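Putative alpha/beta hydrolase (Desulfitobacterium hafniense, PDB 4RPC) probably catalyses the hydrolysis of a substrate not yet identified, as a member of the alpha/beta hydrolase family. Local coordinates at residues A[129-132]-A[133-137]; A[141-145]-A[146-150]; A[151-154]-A[155-159]; A[215-218]-A[219-222]. All blocks are in the same frame, centred on the assembly; numbering follows the deposited sequence.

Contact 1: residues A[129-132]-A[133-137]; sequences MTEQ and YANIM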
loop_
_atom_site.group_PDB
_atom_site.type_symbol
_atom_site.label_atom_id
_atom_site.label_comp_id
_atom_site.label_asym_id
_atom_site.label_seq_id
_atom_site.Cartn_x
_atom_site.Cartn_y
_atom_site.Cartn_z
HETATM N N MSE A 129 19.778 0.805 -9.403
HETATM C CA MSE A 129 18.769 0.375 -10.394
HETATM C C MSE A 129 17.397 1.055 -10.193
HETATM O O MSE A 129 16.473 0.934 -11.039
HETATM C CB MSE A 129 18.443 -1.125 -10.329
HETATM C CG MSE A 129 19.500 -2.213 -10.432
HETATM SE SE MSE A 129 20.400 -2.286 -12.201
HETATM C CE MSE A 129 18.749 -1.920 -13.174
ATOM N N THR A 130 17.206 1.725 -9.061
ATOM C CA THR A 130 15.923 2.367 -8.711
ATOM C C THR A 130 15.396 3.220 -9.861
ATOM O O THR A 130 14.229 3.121 -10.206
ATOM C CB THR A 130 16.055 3.258 -7.491
ATOM O OG1 THR A 130 16.419 2.494 -6.366
ATOM C CG2 THR A 130 14.763 3.934 -7.156
ATOM N N GLU A 131 16.250 4.035 -10.462
ATOM C CA GLU A 131 15.853 4.973 -11.562
ATOM C C GLU A 131 15.287 4.237 -12.770
ATOM O O GLU A 131 14.247 4.596 -13.336
ATOM C CB GLU A 131 17.046 5.889 -11.995
ATOM C CG GLU A 131 16.727 6.963 -13.088
ATOM C CD GLU A 131 15.744 8.074 -12.619
ATOM O OE1 GLU A 131 15.826 8.496 -11.422
ATOM O OE2 GLU A 131 14.892 8.563 -13.435
ATOM N N GLN A 132 15.959 3.195 -13.176
ATOM C CA GLN A 132 15.557 2.546 -14.387
ATOM C C GLN A 132 14.254 1.736 -14.247
ATOM O O GLN A 132 13.396 1.788 -15.143
ATOM C CB GLN A 132 16.690 1.715 -14.896
ATOM C CG GLN A 132 17.794 2.534 -15.557
ATOM C CD GLN A 132 18.892 1.598 -15.998
ATOM O OE1 GLN A 132 18.859 1.098 -17.122
ATOM N NE2 GLN A 132 19.797 1.246 -15.072
ATOM N N TYR A 133 14.076 1.096 -13.101
ATOM C CA TYR A 133 12.818 0.440 -12.786
ATOM C C TYR A 133 11.726 1.419 -12.584
ATOM O O TYR A 133 10.664 1.166 -13.057
ATOM C CB TYR A 133 12.910 -0.361 -11.510
ATOM C CG TYR A 133 13.443 -1.708 -11.719
ATOM C CD1 TYR A 133 14.692 -1.900 -12.311
ATOM C CD2 TYR A 133 12.707 -2.826 -11.325
ATOM C CE1 TYR A 133 15.179 -3.158 -12.509
ATOM C CE2 TYR A 133 13.187 -4.083 -11.516
ATOM C CZ TYR A 133 14.430 -4.252 -12.088
ATOM O OH TYR A 133 14.928 -5.540 -12.286
ATOM N N ALA A 134 11.950 2.505 -11.846
ATOM C CA ALA A 134 10.865 3.505 -11.690
ATOM C C ALA A 134 10.317 4.055 -13.019
ATOM O O ALA A 134 9.099 4.232 -13.166
ATOM C CB ALA A 134 11.256 4.631 -10.782
ATOM N N ASN A 135 11.228 4.344 -13.958
ATOM C CA ASN A 135 10.856 4.833 -15.242
ATOM C C ASN A 135 10.057 3.855 -16.074
ATOM O O ASN A 135 9.072 4.261 -16.715
ATOM C CB ASN A 135 12.078 5.315 -15.997
ATOM C CG ASN A 135 12.494 6.727 -15.573
ATOM O OD1 ASN A 135 11.803 7.685 -15.853
ATOM N ND2 ASN A 135 13.564 6.834 -14.839
ATOM N N ILE A 136 10.402 2.564 -16.012
ATOM C CA ILE A 136 9.604 1.563 -16.701
ATOM C C ILE A 136 8.211 1.445 -16.097
ATOM O O ILE A 136 7.209 1.469 -16.817
ATOM C CB ILE A 136 10.315 0.224 -16.743
ATOM C CG1 ILE A 136 11.427 0.309 -17.786
ATOM C CG2 ILE A 136 9.358 -0.920 -17.072
ATOM C CD1 ILE A 136 12.461 -0.755 -17.614
HETATM N N MSE A 137 8.147 1.327 -14.795
HETATM C CA MSE A 137 6.892 1.124 -14.169
HETATM C C MSE A 137 6.025 2.368 -14.324
HETATM O O MSE A 137 4.824 2.242 -14.500
HETATM C CB MSE A 137 7.136 0.803 -12.711
HETATM C CG MSE A 137 7.782 -0.571 -12.598
HETATM SE SE MSE A 137 6.655 -2.020 -13.360
HETATM C CE MSE A 137 4.967 -1.352 -12.584
#
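Asn135 swings its amide back over the preceding turn, and its ND2 is gripped twice by Glu131. The carboxylate atom Glu131 OE2 lies 2.6 Å from Asn135 ND2, close to the amide plane of the asparagine, yet ND2 meets it from above the carboxylate plane; the two flat groups are turned 48° apart. The same ND2 also donates to the backbone Glu131 O at 2.8 Å, and the main-chain Asn135 N reaches that oxygen from the opposite face of its carbonyl plane, at 3.1 Å. Glu131 can reach the amide because its CG stands anti to the backbone N (chi1 -177°) and the chain then bends at chi2. Replacing Asn135 with an alanine would probably leave the Glu131 carboxylate without this donor and free to turn, and take from Arg179 its bond to Asn135 OD1. All this is a one-turn contact at the start of helix 130-145, one of the helices inserted between strands 112-119 and 204-210, where members of this fold usually carry their cap. Elsewhere round the turn, the methyl CE of Met129, a selenomethionine, bends back to within 3.8 Å of Tyr133 CE1, the two side chains crossing at a slant. Tyr133 N bonds to Met129 O in an almost straight line, 178° at the hydrogen. Glu131 and Asn135 also rest on Leu187 and Leu183 of helix 179-191.

Contact 2: residues A[141-145]-A[146-150]; sequences FLNLL and AGEHL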
loop_
_atom_site.group_PDB
_atom_site.type_symbol
_atom_site.label_atom_id
_atom_site.label_comp_id
_atom_site.label_asym_id
_atom_site.label_seq_id
_atom_site.Cartn_x
_atom_site.Cartn_y
_atom_site.Cartn_z
ATOM N N PHE A 141 2.374 2.054 -16.069
ATOM C CA PHE A 141 1.125 2.409 -15.373
ATOM C C PHE A 141 0.292 3.446 -16.129
ATOM O O PHE A 141 -0.919 3.337 -16.197
ATOM C CB PHE A 141 1.416 2.882 -13.973
ATOM C CG PHE A 141 1.446 1.789 -12.946
ATOM C CD1 PHE A 141 1.461 0.445 -13.304
ATOM C CD2 PHE A 141 1.466 2.112 -11.610
ATOM C CE1 PHE A 141 1.456 -0.569 -12.345
ATOM C CE2 PHE A 141 1.457 1.118 -10.641
ATOM C CZ PHE A 141 1.464 -0.238 -11.013
ATOM N N LEU A 142 0.949 4.440 -16.725
ATOM C CA LEU A 142 0.223 5.437 -17.492
ATOM C C LEU A 142 -0.372 4.796 -18.763
ATOM O O LEU A 142 -1.511 5.085 -19.168
ATOM C CB LEU A 142 1.137 6.633 -17.859
ATOM C CG LEU A 142 1.445 7.451 -16.628
ATOM C CD1 LEU A 142 2.590 8.365 -16.889
ATOM C CD2 LEU A 142 0.212 8.227 -16.113
ATOM N N ASN A 143 0.411 3.930 -19.392
ATOM C CA ASN A 143 -0.083 3.153 -20.516
ATOM C C ASN A 143 -1.375 2.395 -20.219
ATOM O O ASN A 143 -2.196 2.218 -21.103
ATOM C CB ASN A 143 0.973 2.198 -21.053
ATOM C CG ASN A 143 1.853 2.839 -22.087
ATOM O OD1 ASN A 143 1.414 3.653 -22.857
ATOM N ND2 ASN A 143 3.110 2.490 -22.088
ATOM N N LEU A 144 -1.577 1.976 -18.984
ATOM C CA LEU A 144 -2.819 1.286 -18.636
ATOM C C LEU A 144 -4.025 2.165 -18.915
ATOM O O LEU A 144 -5.080 1.664 -19.256
ATOM C CB LEU A 144 -2.833 0.866 -17.175
ATOM C CG LEU A 144 -1.775 -0.155 -16.782
ATOM C CD1 LEU A 144 -1.796 -0.392 -15.271
ATOM C CD2 LEU A 144 -2.024 -1.456 -17.515
ATOM N N LEU A 145 -3.842 3.478 -18.785
ATOM C CA LEU A 145 -4.912 4.456 -19.004
ATOM C C LEU A 145 -5.269 4.555 -20.453
ATOM O O LEU A 145 -6.334 4.994 -20.781
ATOM C CB LEU A 145 -4.517 5.871 -18.470
ATOM C CG LEU A 145 -4.248 5.952 -16.954
ATOM C CD1 LEU A 145 -3.493 7.233 -16.587
ATOM C CD2 LEU A 145 -5.528 5.804 -16.108
ATOM N N ALA A 146 -4.359 4.179 -21.322
ATOM C CA ALA A 146 -4.695 3.946 -22.699
ATOM C C ALA A 146 -5.246 2.543 -22.968
ATOM O O ALA A 146 -5.525 2.215 -24.112
ATOM C CB ALA A 146 -3.465 4.176 -23.562
ATOM N N GLY A 147 -5.371 1.703 -21.948
ATOM C CA GLY A 147 -5.794 0.310 -22.148
ATOM C C GLY A 147 -4.710 -0.546 -22.768
ATOM O O GLY A 147 -4.983 -1.608 -23.293
ATOM N N GLU A 148 -3.470 -0.101 -22.676
ATOM C CA GLU A 148 -2.371 -0.898 -23.159
ATOM C C GLU A 148 -1.800 -1.786 -22.041
ATOM O O GLU A 148 -1.657 -1.351 -20.915
ATOM C CB GLU A 148 -1.303 0.038 -23.676
ATOM C CG GLU A 148 -0.061 -0.626 -24.191
ATOM C CD GLU A 148 0.958 0.415 -24.597
ATOM O OE1 GLU A 148 0.562 1.375 -25.327
ATOM O OE2 GLU A 148 2.135 0.291 -24.141
ATOM N N HIS A 149 -1.415 -3.005 -22.388
ATOM C CA HIS A 149 -0.946 -3.986 -21.423
ATOM C C HIS A 149 0.470 -3.737 -20.906
ATOM O O HIS A 149 1.307 -3.143 -21.597
ATOM C CB HIS A 149 -0.969 -5.355 -22.072
ATOM C CG HIS A 149 -2.331 -5.777 -22.491
ATOM N ND1 HIS A 149 -3.216 -6.366 -21.613
ATOM C CD2 HIS A 149 -2.982 -5.656 -23.666
ATOM C CE1 HIS A 149 -4.341 -6.643 -22.254
ATOM N NE2 HIS A 149 -4.229 -6.206 -23.494
ATOM N N LEU A 150 0.729 -4.227 -19.699
ATOM C CA LEU A 150 2.032 -4.126 -19.093
ATOM C C LEU A 150 3.024 -4.934 -19.928
ATOM O O LEU A 150 2.651 -5.964 -20.499
ATOM C CB LEU A 150 2.033 -4.631 -17.662
ATOM C CG LEU A 150 1.090 -3.996 -16.618
ATOM C CD1 LEU A 150 0.958 -4.859 -15.362
ATOM C CD2 LEU A 150 1.507 -2.594 -16.240
#
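This is a local contact at the C-terminal end of helix 130-145, where a Schellman motif ends the helix and the chain turns into the loop leading to helix 154-157. Gly147, with positive phi (73°), is the residue that leaves the helical path. Gly147 N bonds to Leu144 O at 2.7 Å, while Glu148 N donates to Asn143 O at 3.1 Å, coming from above the plane of that carbonyl; Ala146 N adds a weak bond to Asn143 O. On the side of the turn that carries Leu144, the apolar side chains close up. Leu150 brings CD2 to 3.9 Å from Leu144 CD2, and the same methyl sits at the edge of the Phe141 ring, near its plane, 4.2 Å from Phe141 CD1. Leu144 CD2 also lies against Glu148 O. Val166 and Leu169 of helix 165-169 and Leu182 of helix 179-191 extend this apolar cluster, and Asp165 holds the loop through Leu150 N and His149 ND1. Another part of the turn carries Asn143 and Glu148, which run alongside each other and point the same way, their amide and carboxylate planes 30° apart. Glu148 extends fully, CG anti to the backbone N (chi1 179°), to come level with the amide. Asn143 ND2 lies 3.2 Å from Glu148 OE2, but the angle is too poor for a hydrogen bond, and Asn143 OD1 and Glu148 OE1 are both acceptors. Backbone bonds and apolar packing, rather than the Asn143-Glu148 pair, hold the turn, and the carboxylate, close to a helix C-terminus, is likely to be made slightly less acidic.

Contact 3: residues A[151-154]-A[155-159]; sequences PSPV and KENMG
This local contact lies at the N-terminus of the short helix 154-157, with Pro153, preceded by a cis peptide bond, at the N-cap position. Ser152 OG, one residue earlier, donates to Glu156 OE2 at 2.5 Å, meeting the syn side of the carboxylate about 18° out of its plane. Glu156 folds back to accept this bond, its chain bending at chi2 (75°), which also sets OE1 3.1 Å from Pro153 CA. The carboxylate thus reaches both Ser152 and Pro153, just ahead of the helix. Asn157 lies alongside the Pro153 ring and points the same way, with ND2 3.8 Å from Pro153 CB; it is its backbone N that bonds to Pro153 O, at 2.9 Å. Val154 and Met158, a selenomethionine, also run side by side, Val154 CG1 touching Met158 SE at 3.8 Å, while Met158 N donates to Val154 O nearly straight (167°). Lys155 N bonds to Pro151 O, and the lysine's NZ turns elsewhere, to Asn163. Met158 packs against His241, a residue of the probable Ser-His-Glu triad, and Asn157 and Met158 make backbone bonds with Ile214 and His241 respectively. At the far end Gly159, with positive phi, closes the helix in a Schellman motif, so the whole is a short capped helix beside a probable catalytic histidine, consistent with the lid region of an alpha/beta hydrolase.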
loop_
_atom_site.group_PDB
_atom_site.type_symbol
_atom_site.label_atom_id
_atom_site.label_comp_id
_atom_site.label_asym_id
_atom_site.label_seq_id
_atom_site.Cartn_x
_atom_site.Cartn_y
_atom_site.Cartn_z
ATOM N N PRO A 151 4.283 -4.474 -20.009
ATOM C CA PRO A 151 5.330 -5.183 -20.748
ATOM C C PRO A 151 5.708 -6.484 -20.062
ATOM O O PRO A 151 5.676 -6.534 -18.857
ATOM C CB PRO A 151 6.513 -4.226 -20.650
ATOM C CG PRO A 151 6.286 -3.485 -19.375
ATOM C CD PRO A 151 4.809 -3.317 -19.265
ATOM N N SER A 152 6.034 -7.541 -20.796
ATOM C CA SER A 152 6.646 -8.694 -20.165
ATOM C C SER A 152 8.049 -8.347 -19.748
ATOM O O SER A 152 8.715 -7.548 -20.398
ATOM C CB SER A 152 6.720 -9.834 -21.132
ATOM O OG SER A 152 5.410 -10.253 -21.382
ATOM N N PRO A 153 8.528 -8.946 -18.671
ATOM C CA PRO A 153 7.902 -9.949 -17.833
ATOM C C PRO A 153 7.206 -9.322 -16.625
ATOM O O PRO A 153 6.844 -10.028 -15.701
ATOM C CB PRO A 153 9.093 -10.777 -17.383
ATOM C CG PRO A 153 10.181 -9.754 -17.216
ATOM C CD PRO A 153 9.916 -8.689 -18.253
ATOM N N VAL A 154 7.050 -7.997 -16.609
ATOM C CA VAL A 154 6.351 -7.373 -15.517
ATOM C C VAL A 154 4.922 -7.919 -15.492
ATOM O O VAL A 154 4.409 -8.226 -14.456
ATOM C CB VAL A 154 6.341 -5.845 -15.659
ATOM C CG1 VAL A 154 5.362 -5.216 -14.685
ATOM C CG2 VAL A 154 7.751 -5.259 -15.441
ATOM N N LYS A 155 4.273 -8.004 -16.629
ATOM C CA LYS A 155 2.871 -8.344 -16.635
ATOM C C LYS A 155 2.675 -9.699 -15.948
ATOM O O LYS A 155 1.799 -9.834 -15.100
ATOM C CB LYS A 155 2.380 -8.426 -18.071
ATOM C CG LYS A 155 0.899 -8.691 -18.230
ATOM C CD LYS A 155 0.511 -8.655 -19.698
ATOM C CE LYS A 155 0.833 -9.971 -20.335
ATOM N NZ LYS A 155 0.524 -9.861 -21.758
ATOM N N GLU A 156 3.543 -10.656 -16.285
ATOM C CA GLU A 156 3.437 -12.050 -15.801
ATOM C C GLU A 156 3.848 -12.123 -14.365
ATOM O O GLU A 156 3.207 -12.799 -13.595
ATOM C CB GLU A 156 4.323 -13.035 -16.600
ATOM C CG GLU A 156 3.955 -13.163 -18.066
ATOM C CD GLU A 156 4.389 -11.953 -18.883
ATOM O OE1 GLU A 156 5.009 -10.996 -18.316
ATOM O OE2 GLU A 156 4.070 -11.937 -20.087
ATOM N N ASN A 157 4.913 -11.410 -14.007
ATOM C CA ASN A 157 5.347 -11.398 -12.623
ATOM C C ASN A 157 4.290 -10.876 -11.630
ATOM O O ASN A 157 4.136 -11.435 -10.515
ATOM C CB ASN A 157 6.641 -10.614 -12.476
ATOM C CG ASN A 157 7.793 -11.269 -13.221
ATOM O OD1 ASN A 157 7.794 -12.492 -13.484
ATOM N ND2 ASN A 157 8.746 -10.465 -13.616
HETATM N N MSE A 158 3.580 -9.824 -12.035
HETATM C CA MSE A 158 2.514 -9.281 -11.204
HETATM C C MSE A 158 1.256 -10.151 -11.242
HETATM O O MSE A 158 0.324 -9.895 -10.489
HETATM C CB MSE A 158 2.200 -7.866 -11.636
HETATM C CG MSE A 158 3.376 -6.926 -11.443
HETATM SE SE MSE A 158 2.751 -5.104 -11.947
HETATM C CE MSE A 158 2.117 -4.582 -10.193
ATOM N N GLY A 159 1.184 -11.168 -12.112
ATOM C CA GLY A 159 0.097 -12.195 -12.006
ATOM C C GLY A 159 -1.003 -11.998 -13.020
ATOM O O GLY A 159 -2.149 -12.444 -12.823
#

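Contact 4: residues A[215-218]-A[219-222]; sequences YGAQ and FTPL
Gln218 spreads its side chain over one face of the Phe219 ring, its amide plane 21° from the ring plane, so that the two flat groups stack. This overlap lies on a pair of consecutive type I beta turns, Tyr215 to Gln218 and Ala217 to Thr220, that lead from the loop after strand 204-210 into helix 220-226. The glutamine is fully extended, with CG anti to the backbone N (chi1 179°), and it runs in the same direction as the ring. Its CG makes a CH-pi contact 4.0 Å from the ring centroid, only 8° off the normal, and the amide reaches on past the centre, NE2 coming 3.4 Å from Phe219 CZ. Glu124 touches both side chains. Replacing Phe219 with an alanine would probably take away the flat surface under Gln218 and leave its amide with less to hold it in place. The second turn is fastened at Ala217 O, which takes two donors from Thr220. Thr220 N comes to Ala217 O from above the carbonyl plane at 3.1 Å, whereas Thr220 OG1, set between the backbone N and the carbonyl carbon, donates to Ala217 O in that plane, on a lone pair, at 3.2 Å. Two waters bind the turns further. Water 1 donates to Gly216 O and accepts from Phe219 N at 3.0 Å. Water 2 donates to Gln218 O and accepts from Leu222 N at 2.7 Å.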
loop_
_atom_site.group_PDB
_atom_site.type_symbol
_atom_site.label_atom_id
_atom_site.label_comp_id
_atom_site.label_asym_id
_atom_site.label_seq_id
_atom_site.Cartn_x
_atom_site.Cartn_y
_atom_site.Cartn_z
ATOM N N TYR A 215 6.164 -14.034 -7.420
ATOM C CA TYR A 215 7.079 -13.922 -6.288
ATOM C C TYR A 215 6.358 -13.358 -5.093
ATOM O O TYR A 215 6.975 -12.722 -4.238
ATOM C CB TYR A 215 8.295 -13.050 -6.668
ATOM C CG TYR A 215 8.957 -13.539 -7.931
ATOM C CD1 TYR A 215 9.590 -14.793 -7.967
ATOM C CD2 TYR A 215 8.919 -12.776 -9.109
ATOM C CE1 TYR A 215 10.193 -15.269 -9.131
ATOM C CE2 TYR A 215 9.516 -13.234 -10.277
ATOM C CZ TYR A 215 10.157 -14.480 -10.288
ATOM O OH TYR A 215 10.733 -14.956 -11.460
ATOM N N GLY A 216 5.051 -13.625 -4.999
ATOM C CA GLY A 216 4.232 -13.090 -3.917
ATOM C C GLY A 216 4.808 -13.298 -2.528
ATOM O O GLY A 216 4.628 -12.450 -1.663
ATOM N N ALA A 217 5.535 -14.392 -2.310
ATOM C CA ALA A 217 6.082 -14.707 -0.980
ATOM C C ALA A 217 7.545 -14.248 -0.705
ATOM O O ALA A 217 8.089 -14.481 0.386
ATOM C CB ALA A 217 5.941 -16.207 -0.736
ATOM N N GLN A 218 8.172 -13.572 -1.662
ATOM C CA GLN A 218 9.613 -13.263 -1.573
ATOM C C GLN A 218 10.003 -12.581 -0.271
ATOM O O GLN A 218 11.049 -12.853 0.280
ATOM C CB GLN A 218 9.976 -12.334 -2.735
ATOM C CG GLN A 218 11.433 -11.850 -2.839
ATOM C CD GLN A 218 11.612 -10.895 -4.025
ATOM O OE1 GLN A 218 10.710 -10.761 -4.859
ATOM N NE2 GLN A 218 12.756 -10.223 -4.100
ATOM N N PHE A 219 9.136 -11.706 0.241
ATOM C CA PHE A 219 9.485 -10.882 1.402
ATOM C C PHE A 219 8.986 -11.390 2.763
ATOM O O PHE A 219 9.251 -10.796 3.829
ATOM C CB PHE A 219 9.103 -9.437 1.114
ATOM C CG PHE A 219 9.822 -8.872 -0.088
ATOM C CD1 PHE A 219 11.176 -8.575 -0.018
ATOM C CD2 PHE A 219 9.163 -8.661 -1.276
ATOM C CE1 PHE A 219 11.849 -8.074 -1.128
ATOM C CE2 PHE A 219 9.829 -8.162 -2.372
ATOM C CZ PHE A 219 11.166 -7.878 -2.302
ATOM N N THR A 220 8.332 -12.539 2.767
ATOM C CA THR A 220 7.760 -13.000 4.008
ATOM C C THR A 220 8.867 -13.409 5.017
ATOM O O THR A 220 8.731 -13.138 6.200
ATOM C CB THR A 220 6.689 -14.089 3.784
ATOM O OG1 THR A 220 7.313 -15.310 3.362
ATOM C CG2 THR A 220 5.623 -13.627 2.739
ATOM N N PRO A 221 9.961 -14.018 4.561
ATOM C CA PRO A 221 11.058 -14.251 5.533
ATOM C C PRO A 221 11.580 -12.972 6.226
ATOM O O PRO A 221 11.773 -12.956 7.429
ATOM C CB PRO A 221 12.169 -14.857 4.676
ATOM C CG PRO A 221 11.492 -15.443 3.491
ATOM C CD PRO A 221 10.210 -14.703 3.275
ATOM N N LEU A 222 11.798 -11.911 5.465
ATOM C CA LEU A 222 12.216 -10.639 6.039
ATOM C C LEU A 222 11.214 -10.095 7.048
ATOM O O LEU A 222 11.573 -9.641 8.137
ATOM C CB LEU A 222 12.411 -9.595 4.924
ATOM C CG LEU A 222 12.859 -8.215 5.387
ATOM C CD1 LEU A 222 14.075 -8.323 6.301
ATOM C CD2 LEU A 222 13.192 -7.418 4.156
HETATM O O HOH W 1 6.188 -11.395 0.570
HETATM O O HOH W 2 12.573 -12.049 2.855
#

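Overall arrangement
Contacts 1, 2 and 3 follow one another along the chain in the insert between strands 112-119 and 204-210, contacts 1 and 2 on opposite ends of helix 130-145 with centres 16 Å apart. Contact 3 joins both: Met137 SE of contact 1 meets Val154 CG1 at 3.7 Å, and Leu150 CD1 of contact 2 meets Met158 SE at 3.9 Å. Contact 4 leads from the loop after strand 204-210 into helix 220-226; it touches contact 3 through Asn157 OD1 and Tyr215 CE2, 3.7 Å apart. Contact 3 touches the probable Ser96-His241-Glu213 triad through Met158, and Phe141 of contact 2 lies near it without touching.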